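PDB 3N1E: vacuolar protein sorting-associated protein 54 from Mus musculus, which probably acts, through the GARP tethering complex, in retrograde transport from endosomes to the trans-Golgi network, this chain being the C-terminal domain of the protein. Local coordinates for residues M32-Y43 / I84-Q95. Numbering follows the deposited sequence.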
loop_
_atom_site.group_PDB
_atom_site.type_symbol
_atom_site.label_atom_id
_atom_site.label_comp_id
_atom_site.label_asym_id
_atom_site.label_seq_id
_atom_site.Cartn_x
_atom_site.Cartn_y
_atom_site.Cartn_z
ATOM N N MET A 32 0.397 2.355 8.808
ATOM C CA MET A 32 0.566 1.133 8.033
ATOM C C MET A 32 2.029 0.688 7.992
ATOM O O MET A 32 2.324 -0.508 8.039
ATOM C CB MET A 32 0.006 1.270 6.616
ATOM C CG MET A 32 -1.472 1.600 6.555
ATOM S SD MET A 32 -2.525 0.340 7.302
ATOM C CE MET A 32 -2.323 -1.006 6.166
ATOM N N ASP A 33 2.944 1.652 7.903
ATOM C CA ASP A 33 4.379 1.344 7.938
ATOM C C ASP A 33 4.764 0.549 9.198
ATOM O O ASP A 33 5.520 -0.426 9.115
ATOM C CB ASP A 33 5.205 2.625 7.812
ATOM C CG ASP A 33 6.682 2.361 7.900
ATOM O OD1 ASP A 33 7.225 1.844 6.898
ATOM O OD2 ASP A 33 7.272 2.644 8.976
ATOM N N SER A 34 4.216 0.943 10.360
ATOM C CA SER A 34 4.501 0.231 11.596
ATOM C C SER A 34 3.923 -1.187 11.600
ATOM O O SER A 34 4.582 -2.133 12.048
ATOM C CB SER A 34 4.041 1.057 12.804
ATOM O OG SER A 34 4.750 2.279 12.852
ATOM N N LEU A 35 2.715 -1.356 11.054
ATOM C CA LEU A 35 2.128 -2.689 10.865
ATOM C C LEU A 35 2.988 -3.585 9.978
ATOM O O LEU A 35 3.255 -4.753 10.329
ATOM C CB LEU A 35 0.713 -2.553 10.263
ATOM C CG LEU A 35 0.034 -3.903 9.992
ATOM C CD1 LEU A 35 -0.408 -4.601 11.305
ATOM C CD2 LEU A 35 -1.127 -3.699 9.021
ATOM N N PHE A 36 3.417 -3.051 8.838
ATOM C CA PHE A 36 4.283 -3.804 7.921
ATOM C C PHE A 36 5.601 -4.197 8.573
ATOM O O PHE A 36 6.072 -5.306 8.368
ATOM C CB PHE A 36 4.543 -3.037 6.625
ATOM C CG PHE A 36 3.294 -2.690 5.850
ATOM C CD1 PHE A 36 2.116 -3.421 6.006
ATOM C CD2 PHE A 36 3.323 -1.641 4.925
ATOM C CE1 PHE A 36 0.928 -3.094 5.257
ATOM C CE2 PHE A 36 2.182 -1.312 4.167
ATOM C CZ PHE A 36 0.986 -2.048 4.324
ATOM N N ASP A 37 6.207 -3.284 9.339
ATOM C CA ASP A 37 7.462 -3.601 10.012
ATOM C C ASP A 37 7.216 -4.738 10.999
ATOM O O ASP A 37 7.969 -5.699 11.029
ATOM C CB ASP A 37 8.056 -2.379 10.735
ATOM C CG ASP A 37 9.243 -2.765 11.655
ATOM O OD1 ASP A 37 10.243 -3.294 11.132
ATOM O OD2 ASP A 37 9.165 -2.575 12.892
ATOM N N LYS A 38 6.139 -4.645 11.776
ATOM C CA LYS A 38 5.848 -5.660 12.792
ATOM C C LYS A 38 5.634 -7.020 12.160
ATOM O O LYS A 38 6.237 -8.011 12.586
ATOM C CB LYS A 38 4.608 -5.263 13.590
ATOM C CG LYS A 38 4.285 -6.229 14.688
ATOM C CD LYS A 38 2.968 -5.861 15.345
ATOM C CE LYS A 38 2.159 -7.108 15.670
ATOM N NZ LYS A 38 2.956 -8.114 16.415
ATOM N N LEU A 39 4.809 -7.052 11.112
ATOM C CA LEU A 39 4.446 -8.324 10.478
ATOM C C LEU A 39 5.573 -8.920 9.637
ATOM O O LEU A 39 5.877 -10.114 9.774
ATOM C CB LEU A 39 3.154 -8.181 9.669
ATOM C CG LEU A 39 1.869 -7.888 10.463
ATOM C CD1 LEU A 39 0.709 -7.577 9.522
ATOM C CD2 LEU A 39 1.541 -9.071 11.402
ATOM N N LEU A 40 6.190 -8.101 8.785
ATOM C CA LEU A 40 7.193 -8.607 7.846
ATOM C C LEU A 40 8.522 -8.983 8.513
ATOM O O LEU A 40 9.253 -9.797 7.970
ATOM C CB LEU A 40 7.396 -7.635 6.686
ATOM C CG LEU A 40 6.175 -7.654 5.761
ATOM C CD1 LEU A 40 6.172 -6.452 4.814
ATOM C CD2 LEU A 40 6.139 -8.975 4.950
ATOM N N SER A 41 8.803 -8.415 9.687
ATOM C CA SER A 41 10.008 -8.759 10.458
ATOM C C SER A 41 9.958 -10.202 10.939
ATOM O O SER A 41 10.997 -10.773 11.292
ATOM C CB SER A 41 10.170 -7.833 11.675
ATOM O OG SER A 41 10.451 -6.505 11.283
ATOM N N LYS A 42 8.740 -10.756 10.999
ATOM C CA LYS A 42 8.477 -12.140 11.450
ATOM C C LYS A 42 8.097 -13.086 10.297
ATOM O O LYS A 42 7.754 -14.248 10.509
ATOM C CB LYS A 42 7.344 -12.161 12.488
ATOM C CG LYS A 42 7.665 -11.534 13.852
ATOM C CD LYS A 42 6.444 -11.604 14.764
ATOM C CE LYS A 42 6.789 -11.275 16.226
ATOM N NZ LYS A 42 5.566 -11.207 17.099
ATOM N N TYR A 43 8.127 -12.588 9.071
ATOM C CA TYR A 43 7.632 -13.380 7.943
ATOM C C TYR A 43 8.568 -14.531 7.638
ATOM O O TYR A 43 9.775 -14.338 7.540
ATOM C CB TYR A 43 7.527 -12.452 6.733
ATOM C CG TYR A 43 7.163 -13.075 5.406
ATOM C CD1 TYR A 43 6.024 -13.864 5.259
ATOM C CD2 TYR A 43 7.949 -12.836 4.285
ATOM C CE1 TYR A 43 5.687 -14.408 4.007
ATOM C CE2 TYR A 43 7.621 -13.379 3.033
ATOM C CZ TYR A 43 6.485 -14.164 2.910
ATOM O OH TYR A 43 6.167 -14.678 1.668
ATOM N N ILE A 84 1.620 3.585 0.598
ATOM C CA ILE A 84 1.475 2.370 1.398
ATOM C C ILE A 84 2.264 1.248 0.708
ATOM O O ILE A 84 3.039 0.542 1.348
ATOM C CB ILE A 84 -0.013 1.927 1.517
ATOM C CG1 ILE A 84 -0.871 2.938 2.304
ATOM C CG2 ILE A 84 -0.119 0.534 2.129
ATOM C CD1 ILE A 84 -0.283 3.478 3.529
ATOM N N ASN A 85 2.078 1.098 -0.599
ATOM C CA ASN A 85 2.829 0.083 -1.354
ATOM C C ASN A 85 4.344 0.255 -1.245
ATOM O O ASN A 85 5.078 -0.717 -1.152
ATOM C CB ASN A 85 2.392 0.075 -2.833
ATOM C CG ASN A 85 3.061 -0.997 -3.647
ATOM O OD1 ASN A 85 3.821 -0.717 -4.597
ATOM N ND2 ASN A 85 2.815 -2.208 -3.293
ATOM N N ALA A 86 4.810 1.496 -1.266
ATOM C CA ALA A 86 6.243 1.750 -1.164
ATOM C C ALA A 86 6.766 1.272 0.193
ATOM O O ALA A 86 7.835 0.694 0.266
ATOM C CB ALA A 86 6.526 3.232 -1.346
ATOM N N SER A 87 6.002 1.528 1.259
ATOM C CA SER A 87 6.358 1.049 2.587
ATOM C C SER A 87 6.370 -0.480 2.665
ATOM O O SER A 87 7.294 -1.065 3.210
ATOM C CB SER A 87 5.374 1.610 3.632
ATOM O OG SER A 87 5.594 0.997 4.899
ATOM N N TYR A 88 5.325 -1.113 2.131
ATOM C CA TYR A 88 5.266 -2.553 2.077
ATOM C C TYR A 88 6.519 -3.145 1.391
ATOM O O TYR A 88 7.159 -4.061 1.924
ATOM C CB TYR A 88 3.978 -2.976 1.359
ATOM C CG TYR A 88 3.932 -4.431 0.984
ATOM C CD1 TYR A 88 4.233 -4.828 -0.310
ATOM C CD2 TYR A 88 3.605 -5.399 1.925
ATOM C CE1 TYR A 88 4.194 -6.191 -0.664
ATOM C CE2 TYR A 88 3.550 -6.744 1.580
ATOM C CZ TYR A 88 3.854 -7.120 0.301
ATOM O OH TYR A 88 3.795 -8.457 -0.041
ATOM N N LYS A 89 6.868 -2.612 0.233
ATOM C CA LYS A 89 8.004 -3.109 -0.535
ATOM C C LYS A 89 9.297 -2.927 0.248
ATOM O O LYS A 89 10.144 -3.804 0.216
ATOM C CB LYS A 89 8.128 -2.414 -1.891
ATOM C CG LYS A 89 7.020 -2.845 -2.853
ATOM C CD LYS A 89 7.249 -2.327 -4.279
ATOM C CE LYS A 89 7.237 -0.832 -4.331
ATOM N NZ LYS A 89 7.592 -0.419 -5.735
ATOM N N LEU A 90 9.434 -1.808 0.961
ATOM C CA LEU A 90 10.692 -1.574 1.702
ATOM C C LEU A 90 10.856 -2.640 2.783
ATOM O O LEU A 90 11.948 -3.217 2.950
ATOM C CB LEU A 90 10.734 -0.126 2.268
ATOM C CG LEU A 90 11.913 0.271 3.162
ATOM C CD1 LEU A 90 12.216 1.777 2.992
ATOM C CD2 LEU A 90 11.608 -0.074 4.620
ATOM N N HIS A 91 9.774 -2.908 3.528
ATOM C CA HIS A 91 9.842 -3.878 4.606
ATOM C C HIS A 91 9.970 -5.307 4.093
ATOM O O HIS A 91 10.681 -6.120 4.702
ATOM C CB HIS A 91 8.660 -3.702 5.554
ATOM C CG HIS A 91 8.729 -2.417 6.318
ATOM N ND1 HIS A 91 9.679 -2.193 7.294
ATOM C CD2 HIS A 91 7.987 -1.289 6.236
ATOM C CE1 HIS A 91 9.522 -0.970 7.776
ATOM N NE2 HIS A 91 8.496 -0.405 7.156
ATOM N N LEU A 92 9.306 -5.599 2.964
ATOM C CA LEU A 92 9.405 -6.942 2.379
ATOM C C LEU A 92 10.828 -7.153 1.845
ATOM O O LEU A 92 11.419 -8.209 2.080
ATOM C CB LEU A 92 8.361 -7.150 1.265
ATOM C CG LEU A 92 8.440 -8.508 0.536
ATOM C CD1 LEU A 92 8.363 -9.723 1.475
ATOM C CD2 LEU A 92 7.266 -8.581 -0.429
ATOM N N LYS A 93 11.368 -6.162 1.133
ATOM C CA LYS A 93 12.747 -6.235 0.613
ATOM C C LYS A 93 13.732 -6.501 1.770
ATOM O O LYS A 93 14.607 -7.361 1.629
ATOM C CB LYS A 93 13.113 -4.956 -0.143
ATOM C CG LYS A 93 14.431 -5.054 -0.956
ATOM C CD LYS A 93 14.407 -4.012 -2.083
ATOM C CE LYS A 93 15.086 -2.735 -1.669
ATOM N NZ LYS A 93 16.537 -2.723 -2.032
ATOM N N LYS A 94 13.569 -5.807 2.905
ATOM C CA LYS A 94 14.461 -5.986 4.061
ATOM C C LYS A 94 14.428 -7.441 4.551
ATOM O O LYS A 94 15.474 -8.051 4.844
ATOM C CB LYS A 94 14.052 -5.020 5.183
ATOM C CG LYS A 94 14.943 -5.001 6.398
ATOM C CD LYS A 94 14.827 -3.651 7.110
ATOM C CE LYS A 94 15.502 -2.575 6.266
ATOM N NZ LYS A 94 15.210 -1.163 6.692
ATOM N N GLN A 95 13.230 -7.998 4.642
ATOM C CA GLN A 95 13.084 -9.348 5.168
ATOM C C GLN A 95 13.615 -10.384 4.189
ATOM O O GLN A 95 14.241 -11.366 4.598
ATOM C CB GLN A 95 11.630 -9.632 5.583
ATOM C CG GLN A 95 11.427 -11.045 6.188
ATOM C CD GLN A 95 12.065 -11.228 7.591
ATOM O OE1 GLN A 95 12.850 -10.384 8.061
ATOM N NE2 GLN A 95 11.713 -12.333 8.262
HETATM O O HOH W 1 11.303 -3.986 8.683
HETATM O O HOH W 2 13.649 -10.105 10.704
#
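His91 enters a hole formed by Asp33, Phe36, Asp37 and Leu40. Its CB lies 3.8 Å from Leu40 CD1. The first torsion turns the ring away from the carbonyl carbon and lays it against Phe36 and Asp37: CD2 faces Phe36 CB, while Asp37 CB stands over one face, 4.0 Å from the centroid of the His91 ring, a CH-pi contact. Leu90 CD2 covers the opposite face. At the tip, NE2 donates to Asp33 OD1 at 2.6 Å; the acceptor lies almost in the ring plane but is met from above the carboxylate plane, 46° out of it. Ser87 OG donates to the same OD1 at 2.7 Å, on its anti lone pair, so two donors grip one oxygen. A water hydrogen-bonded to ND1 and to Asp37 OD1 would favour this ring orientation.

Phe36 reciprocates as a knob among Ile84, Ser87, Tyr88 and His91. Its CZ packs 3.6 Å from Ile84 CG2, which lies at the ring edge, and its face receives the edge of Tyr88 in a T-shaped stack with planes at 81°. At the turn Leu40 to Tyr43, Gln95 NE2 donates to Tyr43 O at 2.9 Å, in the carbonyl plane and close to straight, tying this turn to helix 74-98. Tyr43 OH is hydrogen-bonded to Asp115 OD2, and Phe36 and Leu40 also touch helix 52-68.

The reciprocal knobs and the near-parallel axes, crossing at -21° and 9.2 Å apart, mark knobs-into-holes packing within the helical bundle of this C-terminal domain.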